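Local coordinates for protein basic helix-loop-helix, putative, expressed (Oryza sativa subsp. japonica, PDB 5LW0) that binds ADP-ribose through its macrodomain and probably takes part in ADP-ribosylation signalling connected with the repair of DNA interstrand crosslinks, at residues A[40-45]-A[57-62]; A[64-67]-A[72-75]; A[103-108]-A[118-123]; A[142-147]-A[186-191]. One frame throughout, in Å; residues are numbered along the deposited sequence. Where two conformers were deposited one is given.

Interaction 1 of 4, residues A[40-45]-A[57-62]; sequences FPSIST and DIIVDA. With AR6 ([(2R,3S,4R,5R)-5-(6-aminopurin-9-yl)-3,4-dihydroxy-oxolan-2-yl]methyl [hydroxy-[[(2R,3S,4R,5S)-3,4,5-trihydroxyoxolan-2-yl]methoxy]phosphoryl] hydrogen phosphate), chain C.
The ADP-ribose pocket of this macrodomain is backed by Phe40 and Ser42, which meet Ile59 of helix 52-69 behind the loop that follows strand 37-40. This is the opening of a beta-alpha-beta unit: the strand ends beside the ligand, the chain bends through a type II beta turn from Ser42 to Thr45, and the helix returns along the sheet. Ile59 meets the strand end and the loop with one branch each. Its CG2, held anti to the backbone N, comes up to the edge of the Phe40 ring, near the ring plane and 4.3 Å from CE2. The other branch ends in CD1, which rests 4.0 Å from Ser42 OG. That hydroxyl has its polar partner within its own turn, since OG and Thr45 OG1 share a hydrogen bond of 2.7 Å that ties the two ends of the turn together. Val90 and Tyr219 also pack on Ile59, and Phe223 meets the Phe40 ring edge-to-face. The other side of the loop faces the ligand. Pro41 CB lies 3.6 Å from O4' of the adenosine ribose, and Ser42 O approaches the ligand C5' at 3.0 Å. Ser44, third in the turn, donates its backbone N to the diphosphate oxygen O2B over 2.7 Å, in a bent bond with an N-H...O angle of 135°.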
loop_
_atom_site.group_PDB
_atom_site.type_symbol
_atom_site.label_atom_id
_atom_site.label_comp_id
_atom_site.label_asym_id
_atom_site.label_seq_id
_atom_site.Cartn_x
_atom_site.Cartn_y
_atom_site.Cartn_z
ATOM N N PHE A 40 -2.265 -3.729 0.246
ATOM C CA PHE A 40 -1.395 -2.662 0.630
ATOM C C PHE A 40 -0.809 -2.916 1.997
ATOM O O PHE A 40 -1.479 -3.472 2.895
ATOM C CB PHE A 40 -2.116 -1.277 0.604
ATOM C CG PHE A 40 -3.226 -1.160 1.552
ATOM C CD1 PHE A 40 -4.444 -1.693 1.252
ATOM C CD2 PHE A 40 -3.088 -0.408 2.756
ATOM C CE1 PHE A 40 -5.522 -1.551 2.140
ATOM C CE2 PHE A 40 -4.150 -0.236 3.633
ATOM C CZ PHE A 40 -5.383 -0.792 3.316
ATOM N N PRO A 41 0.424 -2.431 2.228
ATOM C CA PRO A 41 1.002 -2.461 3.552
ATOM C C PRO A 41 0.697 -1.177 4.321
ATOM O O PRO A 41 0.218 -0.189 3.725
ATOM C CB PRO A 41 2.483 -2.498 3.236
ATOM C CG PRO A 41 2.597 -1.597 2.073
ATOM C CD PRO A 41 1.304 -1.769 1.274
ATOM N N SER A 42 1.033 -1.162 5.609
ATOM C CA SER A 42 0.832 0.010 6.420
ATOM C C SER A 42 1.897 1.057 6.088
ATOM O O SER A 42 3.060 0.926 6.445
ATOM C CB SER A 42 0.889 -0.354 7.857
ATOM O OG SER A 42 0.778 0.789 8.705
ATOM N N ILE A 43 1.501 2.070 5.396
ATOM C CA ILE A 43 2.427 3.126 5.003
ATOM C C ILE A 43 2.938 3.937 6.168
ATOM O O ILE A 43 2.179 4.258 7.079
ATOM C CB ILE A 43 1.683 4.120 4.042
ATOM C CG1 ILE A 43 1.080 3.388 2.828
ATOM C CG2 ILE A 43 2.599 5.256 3.602
ATOM C CD1 ILE A 43 2.072 2.576 2.002
ATOM N N SER A 44 4.257 4.134 6.187
ATOM C CA SER A 44 4.964 5.059 7.144
ATOM C C SER A 44 5.218 4.457 8.533
ATOM O O SER A 44 5.851 5.095 9.329
ATOM C CB SER A 44 4.226 6.419 7.304
ATOM O OG SER A 44 4.308 7.190 6.130
ATOM N N THR A 45 4.723 3.250 8.828
ATOM C CA THR A 45 4.820 2.776 10.219
ATOM C C THR A 45 6.022 1.920 10.580
ATOM O O THR A 45 6.070 1.432 11.672
ATOM C CB THR A 45 3.559 2.048 10.676
ATOM O OG1 THR A 45 3.283 0.969 9.812
ATOM C CG2 THR A 45 2.397 2.960 10.676
ATOM N N ASP A 57 -6.021 4.508 13.058
ATOM C CA ASP A 57 -7.190 5.305 12.943
ATOM C C ASP A 57 -7.319 5.823 11.507
ATOM O O ASP A 57 -8.437 5.895 10.934
ATOM C CB ASP A 57 -7.091 6.588 13.835
ATOM C CG ASP A 57 -7.212 6.318 15.341
ATOM O OD1 ASP A 57 -7.709 5.286 15.755
ATOM O OD2 ASP A 57 -6.882 7.276 16.110
ATOM N N ILE A 58 -6.204 6.298 10.967
ATOM C CA ILE A 58 -6.204 6.893 9.625
ATOM C C ILE A 58 -6.529 5.845 8.530
ATOM O O ILE A 58 -7.331 6.116 7.636
ATOM C CB ILE A 58 -4.881 7.607 9.355
ATOM C CG1 ILE A 58 -4.837 8.857 10.227
ATOM C CG2 ILE A 58 -4.708 7.992 7.880
ATOM C CD1 ILE A 58 -3.503 9.521 10.258
ATOM N N ILE A 59 -5.948 4.652 8.668
ATOM C CA ILE A 59 -6.238 3.553 7.711
ATOM C C ILE A 59 -7.743 3.290 7.664
ATOM O O ILE A 59 -8.372 3.235 6.591
ATOM C CB ILE A 59 -5.490 2.233 8.090
ATOM C CG1 ILE A 59 -3.988 2.352 7.817
ATOM C CG2 ILE A 59 -6.012 1.066 7.243
ATOM C CD1 ILE A 59 -3.131 1.336 8.515
ATOM N N VAL A 60 -8.335 3.084 8.817
ATOM C CA VAL A 60 -9.733 2.717 8.886
ATOM C C VAL A 60 -10.651 3.827 8.404
ATOM O O VAL A 60 -11.628 3.594 7.688
ATOM C CB VAL A 60 -10.109 2.212 10.298
ATOM C CG1 VAL A 60 -11.565 2.122 10.474
ATOM C CG2 VAL A 60 -9.430 0.869 10.600
ATOM N N ASP A 61 -10.319 5.067 8.714
ATOM C CA ASP A 61 -11.091 6.186 8.151
ATOM C C ASP A 61 -10.960 6.320 6.656
ATOM O O ASP A 61 -11.941 6.573 5.975
ATOM C CB ASP A 61 -10.721 7.479 8.840
ATOM C CG ASP A 61 -11.306 7.564 10.284
ATOM O OD1 ASP A 61 -12.244 6.778 10.656
ATOM O OD2 ASP A 61 -10.805 8.362 11.069
ATOM N N ALA A 62 -9.747 6.142 6.118
ATOM C CA ALA A 62 -9.531 6.253 4.653
ATOM C C ALA A 62 -10.245 5.110 3.905
ATOM O O ALA A 62 -10.808 5.300 2.833
ATOM C CB ALA A 62 -8.033 6.212 4.318
HETATM N N1 AR6 C . 5.096 -7.881 2.869
HETATM C C2 AR6 C . 4.164 -7.234 3.600
HETATM N N3 AR6 C . 4.434 -6.265 4.453
HETATM C C4 AR6 C . 5.725 -5.850 4.645
HETATM C C5 AR6 C . 6.790 -6.444 3.896
HETATM C C6 AR6 C . 6.419 -7.515 2.957
HETATM N N6 AR6 C . 7.302 -8.128 2.205
HETATM N N7 AR6 C . 7.987 -5.805 4.300
HETATM C C8 AR6 C . 7.628 -4.852 5.190
HETATM N N9 AR6 C . 6.261 -4.863 5.400
HETATM P PA AR6 C . 8.246 0.133 5.413
HETATM P PB AR6 C . 7.633 3.044 5.571
HETATM C "C1'" AR6 C . 5.455 -3.951 6.183
HETATM O O1A AR6 C . 9.394 0.387 6.413
HETATM O O1B AR6 C . 7.606 3.055 7.080
HETATM C C1D AR6 C . 11.456 1.851 2.464
HETATM O O1D AR6 C . 12.571 0.990 2.365
HETATM C "C2'" AR6 C . 6.032 -3.434 7.495
HETATM O "O2'" AR6 C . 5.998 -4.428 8.564
HETATM O O2A AR6 C . 8.493 -0.687 4.204
HETATM O O2B AR6 C . 6.604 3.815 4.799
HETATM C C2D AR6 C . 11.596 2.991 1.412
HETATM O O2D AR6 C . 12.921 2.949 0.744
HETATM C "C3'" AR6 C . 5.185 -2.205 7.714
HETATM O "O3'" AR6 C . 3.930 -2.522 8.376
HETATM O O3A AR6 C . 7.604 1.553 4.940
HETATM C C3D AR6 C . 11.386 4.264 2.182
HETATM O O3D AR6 C . 12.700 4.884 2.291
HETATM C "C4'" AR6 C . 4.904 -1.699 6.286
HETATM O "O4'" AR6 C . 5.292 -2.730 5.407
HETATM C C4D AR6 C . 10.862 3.822 3.569
HETATM O O4D AR6 C . 11.275 2.453 3.790
HETATM C "C5'" AR6 C . 5.654 -0.441 5.926
HETATM O "O5'" AR6 C . 7.039 -0.518 6.314
HETATM C C5D AR6 C . 9.344 3.816 3.716
HETATM O O5D AR6 C . 9.088 3.582 5.119
#

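Interaction 2 of 4, residues A[64-67]-A[72-75]; sequences ADIL and NIRL
Leu67 reaches from the last turns of helix 52-69 to touch both Ile73 and Leu75 with one methyl, CD2. Its CB does not aim at the strand. The extended side chain (chi1 -70°, chi2 179°) brings the branch end across, where CD2 sits 4.2 Å from Ile73 CG1 and 4.0 Å from Leu75 CD1. Against Leu75 the leucine runs alongside in the reverse sense, whereas its meeting with Ile73 is oblique. Ile73 also has a second helix neighbour, because its terminal CD1 lies 4.2 Å from Ile66 CG1. The contact closes the beta-alpha-beta crossover formed by strand 37-40, helix 52-69 and strand 74-79: the helix is pinned onto the beginning of the strand that it leads into, only a short loop further along the chain. Leu75 makes the tightest approach. Its CD1 is pushed to 3.5 Å from Ile66 CG2, closer than carbons usually come, with the two side chains nearly perpendicular. With Ile66 CG1 anti to the backbone N (chi1 -163°), CG2 falls between N and the carbonyl carbon, and that methyl meets Leu75. Phe226 of helix 208-230 packs on Ile73 and Leu75, and Phe223 of the same helix on Ile66, so the aliphatic cluster continues into the core. Arg103 ties the same two backbones together: its guanidinium is hydrogen-bonded through NH1 to Leu67 O and through NH2 to Ile73 O.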
loop_
_atom_site.group_PDB
_atom_site.type_symbol
_atom_site.label_atom_id
_atom_site.label_comp_id
_atom_site.label_asym_id
_atom_site.label_seq_id
_atom_site.Cartn_x
_atom_site.Cartn_y
_atom_site.Cartn_z
ATOM N N ALA A 64 -12.921 3.405 5.062
ATOM C CA ALA A 64 -14.371 3.651 5.157
ATOM C C ALA A 64 -14.790 4.685 4.108
ATOM O O ALA A 64 -15.797 4.478 3.392
ATOM C CB ALA A 64 -14.728 4.134 6.531
ATOM N N ASP A 65 -14.007 5.762 3.983
ATOM C CA ASP A 65 -14.317 6.832 3.025
ATOM C C ASP A 65 -14.340 6.319 1.576
ATOM O O ASP A 65 -15.276 6.618 0.846
ATOM C CB ASP A 65 -13.359 7.995 3.169
ATOM C CG ASP A 65 -13.611 8.848 4.471
ATOM O OD1 ASP A 65 -14.644 8.646 5.133
ATOM O OD2 ASP A 65 -12.727 9.684 4.823
ATOM N N ILE A 66 -13.330 5.530 1.126
ATOM C CA ILE A 66 -13.322 5.064 -0.220
ATOM C C ILE A 66 -14.467 4.017 -0.490
ATOM O O ILE A 66 -15.036 3.997 -1.593
ATOM C CB ILE A 66 -11.905 4.556 -0.679
ATOM C CG1 ILE A 66 -11.844 4.462 -2.202
ATOM C CG2 ILE A 66 -11.590 3.203 -0.124
ATOM C CD1 ILE A 66 -11.615 5.799 -2.843
ATOM N N LEU A 67 -14.740 3.151 0.477
ATOM C CA LEU A 67 -15.731 2.101 0.274
ATOM C C LEU A 67 -17.109 2.701 0.226
ATOM O O LEU A 67 -18.008 2.108 -0.426
ATOM C CB LEU A 67 -15.681 1.084 1.393
ATOM C CG LEU A 67 -14.449 0.190 1.424
ATOM C CD1 LEU A 67 -14.521 -0.776 2.637
ATOM C CD2 LEU A 67 -14.253 -0.532 0.134
ATOM N N ASN A 72 -17.591 -2.416 -5.680
ATOM C CA ASN A 72 -16.994 -3.496 -6.427
ATOM C C ASN A 72 -15.485 -3.464 -6.342
ATOM O O ASN A 72 -14.818 -3.861 -7.255
ATOM C CB ASN A 72 -17.441 -3.444 -7.901
ATOM C CG ASN A 72 -18.977 -3.474 -8.066
ATOM O OD1 ASN A 72 -19.554 -2.704 -8.858
ATOM N ND2 ASN A 72 -19.641 -4.317 -7.283
ATOM N N ILE A 73 -14.962 -2.881 -5.274
ATOM C CA ILE A 73 -13.491 -2.978 -5.007
ATOM C C ILE A 73 -13.311 -3.671 -3.703
ATOM O O ILE A 73 -14.180 -3.659 -2.849
ATOM C CB ILE A 73 -12.768 -1.619 -4.974
ATOM C CG1 ILE A 73 -13.396 -0.661 -3.926
ATOM C CG2 ILE A 73 -12.730 -1.009 -6.355
ATOM C CD1 ILE A 73 -12.522 0.553 -3.591
ATOM N N ARG A 74 -12.142 -4.279 -3.545
ATOM C CA ARG A 74 -11.798 -4.930 -2.311
ATOM C C ARG A 74 -10.406 -4.479 -1.901
ATOM O O ARG A 74 -9.516 -4.362 -2.735
ATOM C CB ARG A 74 -11.841 -6.465 -2.498
ATOM C CG ARG A 74 -11.613 -7.245 -1.244
ATOM C CD ARG A 74 -11.880 -8.765 -1.498
ATOM N NE ARG A 74 -10.921 -9.339 -2.444
ATOM C CZ ARG A 74 -10.748 -10.637 -2.630
ATOM N NH1 ARG A 74 -11.445 -11.500 -1.855
ATOM N NH2 ARG A 74 -9.800 -11.072 -3.491
ATOM N N LEU A 75 -10.243 -4.209 -0.605
ATOM C CA LEU A 75 -8.999 -3.664 -0.062
ATOM C C LEU A 75 -8.469 -4.597 1.006
ATOM O O LEU A 75 -9.193 -4.986 1.886
ATOM C CB LEU A 75 -9.268 -2.291 0.563
ATOM C CG LEU A 75 -9.910 -1.266 -0.394
ATOM C CD1 LEU A 75 -10.302 0.011 0.373
ATOM C CD2 LEU A 75 -8.974 -0.919 -1.490
#

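Interaction 3 of 4, residues A[103-108]-A[118-123]; sequences RFFTFV and GGLRCN
Strand 104-108 runs extended past the irregular loop 118-123, and Phe105 and Phe107, two residues apart, both reach the loop, where Gly118 and Leu120 meet them. Phe107 and Leu120 carry the contact. Leu120 CD2 stands over the centre of the Phe107 ring, 4.0 Å from the centroid and 8° off the normal, a well-centred CH-pi contact. The same methyl reaches the edge of the Phe105 ring, 4.3 Å from CE1, and so is wedged between one aromatic face and one aromatic rim. Phe107 arrives there with CG anti to the backbone N (chi1 -168°), which carries the ring out toward the loop and sets its edge against Gly118: CZ lies 3.4 Å from Gly118 O. A beta carbon on Gly118 would come about 3.0 Å from Phe107 CE2, a clash that the glycine avoids. Were Phe107 a serine, Leu120 CD2 would probably lose the ring face it lies on, and a gap would open beside Gly118. Further back in the same connection, Leu114 is backbone hydrogen-bonded to Leu120. The Phe107 side chain is about 9 Å from the bound ADP-ribose, and the contact, partly exposed throughout, lays a connecting loop against the outermost parallel strand of the macrodomain sheet.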
loop_
_atom_site.group_PDB
_atom_site.type_symbol
_atom_site.label_atom_id
_atom_site.label_comp_id
_atom_site.label_asym_id
_atom_site.label_seq_id
_atom_site.Cartn_x
_atom_site.Cartn_y
_atom_site.Cartn_z
ATOM N N ARG A 103 -15.386 -6.374 1.927
ATOM C CA ARG A 103 -14.772 -5.379 1.061
ATOM C C ARG A 103 -13.425 -4.904 1.623
ATOM O O ARG A 103 -12.650 -4.366 0.883
ATOM C CB ARG A 103 -15.719 -4.206 0.888
ATOM C CG ARG A 103 -17.078 -4.658 0.378
ATOM C CD ARG A 103 -17.910 -3.528 -0.110
ATOM N NE ARG A 103 -17.237 -3.094 -1.252
ATOM C CZ ARG A 103 -17.178 -1.879 -1.652
ATOM N NH1 ARG A 103 -17.904 -0.885 -1.033
ATOM N NH2 ARG A 103 -16.439 -1.650 -2.687
ATOM N N PHE A 104 -13.221 -5.033 2.939
ATOM C CA PHE A 104 -11.899 -4.774 3.555
ATOM C C PHE A 104 -11.610 -5.844 4.579
ATOM O O PHE A 104 -12.482 -6.190 5.429
ATOM C CB PHE A 104 -11.890 -3.418 4.301
ATOM C CG PHE A 104 -10.665 -3.203 5.132
ATOM C CD1 PHE A 104 -9.459 -2.963 4.503
ATOM C CD2 PHE A 104 -10.692 -3.444 6.503
ATOM C CE1 PHE A 104 -8.291 -2.865 5.244
ATOM C CE2 PHE A 104 -9.526 -3.376 7.255
ATOM C CZ PHE A 104 -8.321 -3.095 6.607
ATOM N N PHE A 105 -10.389 -6.348 4.569
ATOM C CA PHE A 105 -9.909 -7.183 5.614
ATOM C C PHE A 105 -8.414 -7.109 5.742
ATOM O O PHE A 105 -7.756 -6.569 4.866
ATOM C CB PHE A 105 -10.417 -8.620 5.519
ATOM C CG PHE A 105 -10.182 -9.278 4.230
ATOM C CD1 PHE A 105 -8.975 -9.922 3.951
ATOM C CD2 PHE A 105 -11.180 -9.300 3.279
ATOM C CE1 PHE A 105 -8.792 -10.615 2.761
ATOM C CE2 PHE A 105 -10.995 -9.949 2.071
ATOM C CZ PHE A 105 -9.778 -10.604 1.807
ATOM N N THR A 106 -7.881 -7.644 6.843
ATOM C CA THR A 106 -6.405 -7.721 7.030
ATOM C C THR A 106 -5.951 -9.119 6.657
ATOM O O THR A 106 -6.748 -10.088 6.705
ATOM C CB THR A 106 -5.996 -7.429 8.461
ATOM O OG1 THR A 106 -6.491 -8.451 9.355
ATOM C CG2 THR A 106 -6.449 -6.049 8.930
ATOM N N PHE A 107 -4.673 -9.268 6.351
ATOM C CA PHE A 107 -4.152 -10.544 5.892
ATOM C C PHE A 107 -2.693 -10.608 6.251
ATOM O O PHE A 107 -1.955 -9.695 5.985
ATOM C CB PHE A 107 -4.355 -10.676 4.389
ATOM C CG PHE A 107 -4.120 -12.075 3.828
ATOM C CD1 PHE A 107 -5.083 -13.015 3.859
ATOM C CD2 PHE A 107 -2.901 -12.372 3.222
ATOM C CE1 PHE A 107 -4.857 -14.268 3.262
ATOM C CE2 PHE A 107 -2.679 -13.590 2.621
ATOM C CZ PHE A 107 -3.630 -14.551 2.723
ATOM N N VAL A 108 -2.288 -11.736 6.828
ATOM C CA VAL A 108 -0.868 -11.971 7.157
ATOM C C VAL A 108 -0.154 -12.608 5.988
ATOM O O VAL A 108 -0.553 -13.680 5.481
ATOM C CB VAL A 108 -0.719 -12.901 8.359
ATOM C CG1 VAL A 108 0.782 -13.102 8.693
ATOM C CG2 VAL A 108 -1.447 -12.369 9.534
ATOM N N GLY A 118 0.259 -17.123 0.156
ATOM C CA GLY A 118 -0.971 -16.755 0.784
ATOM C C GLY A 118 -2.227 -17.436 0.276
ATOM O O GLY A 118 -3.219 -17.467 0.959
ATOM N N GLY A 119 -2.225 -17.889 -0.985
ATOM C CA GLY A 119 -3.405 -18.433 -1.556
ATOM C C GLY A 119 -4.455 -17.399 -1.923
ATOM O O GLY A 119 -5.622 -17.711 -2.048
ATOM N N LEU A 120 -4.039 -16.143 -2.013
ATOM C CA LEU A 120 -4.985 -15.043 -2.267
ATOM C C LEU A 120 -4.495 -14.256 -3.443
ATOM O O LEU A 120 -3.534 -13.527 -3.297
ATOM C CB LEU A 120 -5.077 -14.151 -1.039
ATOM C CG LEU A 120 -6.084 -12.961 -1.058
ATOM C CD1 LEU A 120 -7.488 -13.421 -0.880
ATOM C CD2 LEU A 120 -5.753 -11.939 0.034
ATOM N N ARG A 121 -5.171 -14.302 -4.561
ATOM C CA ARG A 121 -4.643 -13.475 -5.690
ATOM C C ARG A 121 -5.147 -12.071 -5.633
ATOM O O ARG A 121 -6.374 -11.797 -5.453
ATOM C CB ARG A 121 -4.772 -14.059 -7.137
ATOM C CG ARG A 121 -3.990 -13.222 -8.267
ATOM C CD ARG A 121 -4.353 -13.701 -9.728
ATOM N NE ARG A 121 -3.967 -12.675 -10.744
ATOM C CZ ARG A 121 -3.786 -12.887 -12.059
ATOM N NH1 ARG A 121 -3.934 -14.120 -12.562
ATOM N NH2 ARG A 121 -3.374 -11.844 -12.889
ATOM N N CYS A 122 -4.177 -11.209 -5.696
ATOM C CA CYS A 122 -4.392 -9.720 -5.702
ATOM C C CYS A 122 -3.576 -9.173 -6.836
ATOM O O CYS A 122 -2.354 -9.188 -6.796
ATOM C CB CYS A 122 -4.001 -8.949 -4.366
ATOM S SG CYS A 122 -4.662 -9.674 -2.833
ATOM N N ASN A 123 -4.253 -8.539 -7.799
ATOM C CA ASN A 123 -3.548 -8.067 -9.034
ATOM C C ASN A 123 -2.830 -6.735 -8.836
ATOM O O ASN A 123 -1.928 -6.390 -9.586
ATOM C CB ASN A 123 -4.501 -7.918 -10.211
ATOM C CG ASN A 123 -4.976 -9.237 -10.777
ATOM O OD1 ASN A 123 -4.881 -10.268 -10.159
ATOM N ND2 ASN A 123 -5.583 -9.159 -11.947
#

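Interaction 4 of 4, residues A[142-147]-A[186-191]; sequences AAIYNA and THIIHV
Ile144 and Ile188 form one of two packed pairs in this contact: Ile144 CG2 meets Ile188 CD1 at 3.8 Å, and the two side chains slide past each other in opposite senses. The Ile144 methyl CG2 lies anti to its own backbone N, and Leu152 and Ile125 pack on both isoleucines. Helix 139-148 thus lies on one side of the macrodomain sheet at strand 187-192, while Ile189, the next residue along the strand, faces helix 208-230, as an alpha-beta-alpha sandwich requires. The second pair is just as buried, but its rings overlap little. Those of Tyr145 and His190 are nearly parallel, with planes at 12°, yet slid well apart, their centroids being 5.8 Å distant. What touches is the phenol end, Tyr145 OH lying 3.4 Å from His190 CE1. The imidazole is fixed independently, by hydrogen bonds of NE2 to Thr156 and ND1 to Asn127, and Ile188 CG2 sits 4.0 Å above one of its faces, toward the rim. An alanine in place of Tyr145 is likely to open a gap between Leu152 and His190 CE1. Against these two packed pairs, the outer side of the helix is the loose one, where Asn146 is exposed.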
loop_
_atom_site.group_PDB
_atom_site.type_symbol
_atom_site.label_atom_id
_atom_site.label_comp_id
_atom_site.label_asym_id
_atom_site.label_seq_id
_atom_site.Cartn_x
_atom_site.Cartn_y
_atom_site.Cartn_z
ATOM N N ALA A 142 12.161 -2.631 -0.784
ATOM C CA ALA A 142 13.190 -3.600 -1.213
ATOM C C ALA A 142 12.616 -4.897 -1.678
ATOM O O ALA A 142 13.027 -5.443 -2.693
ATOM C CB ALA A 142 14.169 -3.823 -0.079
ATOM N N ALA A 143 11.627 -5.389 -0.937
ATOM C CA ALA A 143 11.011 -6.650 -1.263
ATOM C C ALA A 143 10.314 -6.629 -2.606
ATOM O O ALA A 143 10.405 -7.570 -3.354
ATOM C CB ALA A 143 10.024 -7.033 -0.151
ATOM N N ILE A 144 9.545 -5.539 -2.886
ATOM C CA ILE A 144 8.844 -5.437 -4.098
ATOM C C ILE A 144 9.796 -5.351 -5.293
ATOM O O ILE A 144 9.594 -6.025 -6.287
ATOM C CB ILE A 144 7.789 -4.270 -4.060
ATOM C CG1 ILE A 144 6.631 -4.722 -3.149
ATOM C CG2 ILE A 144 7.313 -3.973 -5.447
ATOM C CD1 ILE A 144 5.650 -3.629 -2.800
ATOM N N TYR A 145 10.795 -4.488 -5.208
ATOM C CA TYR A 145 11.720 -4.328 -6.338
ATOM C C TYR A 145 12.506 -5.647 -6.571
ATOM O O TYR A 145 12.734 -6.009 -7.706
ATOM C CB TYR A 145 12.663 -3.132 -6.111
ATOM C CG TYR A 145 12.147 -1.878 -6.650
ATOM C CD1 TYR A 145 12.208 -1.635 -7.989
ATOM C CD2 TYR A 145 11.585 -0.886 -5.812
ATOM C CE1 TYR A 145 11.746 -0.433 -8.533
ATOM C CE2 TYR A 145 11.095 0.310 -6.352
ATOM C CZ TYR A 145 11.193 0.519 -7.723
ATOM O OH TYR A 145 10.675 1.666 -8.313
ATOM N N ASN A 146 12.869 -6.340 -5.492
ATOM C CA ASN A 146 13.576 -7.655 -5.607
ATOM C C ASN A 146 12.730 -8.681 -6.254
ATOM O O ASN A 146 13.174 -9.381 -7.127
ATOM C CB ASN A 146 14.055 -8.123 -4.269
ATOM C CG ASN A 146 15.275 -7.365 -3.802
ATOM O OD1 ASN A 146 15.948 -6.714 -4.596
ATOM N ND2 ASN A 146 15.569 -7.448 -2.518
ATOM N N ALA A 147 11.426 -8.681 -5.942
ATOM C CA ALA A 147 10.540 -9.656 -6.537
ATOM C C ALA A 147 10.196 -9.325 -7.955
ATOM O O ALA A 147 10.063 -10.197 -8.786
ATOM C CB ALA A 147 9.270 -9.800 -5.712
ATOM N N THR A 186 -0.395 -7.109 -11.796
ATOM C CA THR A 186 -0.448 -6.357 -13.051
ATOM C C THR A 186 -0.056 -4.862 -12.870
ATOM O O THR A 186 0.283 -4.194 -13.838
ATOM C CB THR A 186 -1.848 -6.406 -13.669
ATOM O OG1 THR A 186 -2.795 -5.803 -12.774
ATOM C CG2 THR A 186 -2.271 -7.805 -14.025
ATOM N N HIS A 187 -0.096 -4.362 -11.620
ATOM C CA HIS A 187 0.215 -2.969 -11.335
ATOM C C HIS A 187 0.762 -2.843 -9.954
ATOM O O HIS A 187 0.344 -3.565 -9.047
ATOM C CB HIS A 187 -1.078 -2.084 -11.395
ATOM C CG HIS A 187 -1.705 -1.995 -12.745
ATOM N ND1 HIS A 187 -2.528 -2.977 -13.248
ATOM C CD2 HIS A 187 -1.694 -1.010 -13.664
ATOM C CE1 HIS A 187 -2.929 -2.638 -14.447
ATOM N NE2 HIS A 187 -2.492 -1.423 -14.699
ATOM N N ILE A 188 1.698 -1.925 -9.811
ATOM C CA ILE A 188 2.214 -1.532 -8.518
ATOM C C ILE A 188 1.943 -0.050 -8.346
ATOM O O ILE A 188 2.200 0.721 -9.244
ATOM C CB ILE A 188 3.732 -1.823 -8.445
ATOM C CG1 ILE A 188 3.923 -3.388 -8.445
ATOM C CG2 ILE A 188 4.353 -1.148 -7.238
ATOM C CD1 ILE A 188 5.306 -3.811 -8.620
ATOM N N ILE A 189 1.431 0.332 -7.207
ATOM C CA ILE A 189 1.230 1.723 -6.917
ATOM C C ILE A 189 2.217 2.136 -5.856
ATOM O O ILE A 189 2.077 1.742 -4.703
ATOM C CB ILE A 189 -0.250 2.022 -6.453
ATOM C CG1 ILE A 189 -1.249 1.486 -7.464
ATOM C CG2 ILE A 189 -0.386 3.508 -6.208
ATOM C CD1 ILE A 189 -2.710 1.582 -7.021
ATOM N N HIS A 190 3.206 2.974 -6.240
ATOM C CA HIS A 190 4.151 3.515 -5.307
ATOM C C HIS A 190 3.459 4.635 -4.525
ATOM O O HIS A 190 2.929 5.547 -5.129
ATOM C CB HIS A 190 5.328 4.116 -6.032
ATOM C CG HIS A 190 6.092 3.146 -6.880
ATOM N ND1 HIS A 190 6.794 2.087 -6.353
ATOM C CD2 HIS A 190 6.345 3.141 -8.199
ATOM C CE1 HIS A 190 7.445 1.461 -7.326
ATOM N NE2 HIS A 190 7.166 2.064 -8.463
ATOM N N VAL A 191 3.597 4.630 -3.202
ATOM C CA VAL A 191 2.986 5.622 -2.317
ATOM C C VAL A 191 4.068 6.202 -1.418
ATOM O O VAL A 191 4.898 5.420 -0.887
ATOM C CB VAL A 191 1.974 4.955 -1.389
ATOM C CG1 VAL A 191 1.276 6.029 -0.614
ATOM C CG2 VAL A 191 0.997 4.110 -2.167
#

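In the fold
Interactions 1, 2 and 4 are buried and each sets a helix against the sheet or the loop leaving it, whereas interaction 3 is a surface contact between an edge strand and a loop. Interactions 1 and 2 share helix 52-69, with Phe40 CE1 4.1 Å from Leu75 CB; interactions 2 and 3 use the neighbouring strands 74-79 and 104-108. Interaction 4 lies across the chain's centre from interactions 1 and 2, yet interaction 1 still touches it, Ile43 CD1 lying 4.1 Å from Val191 CB, while interaction 2 does not. Chemistry follows place: purely aliphatic in interaction 2, a methyl on phenylalanine rings in interaction 3, isoleucines beside a hydrogen-bonded histidine in interaction 4, and apolar behind but polar toward the ligand in interaction 1.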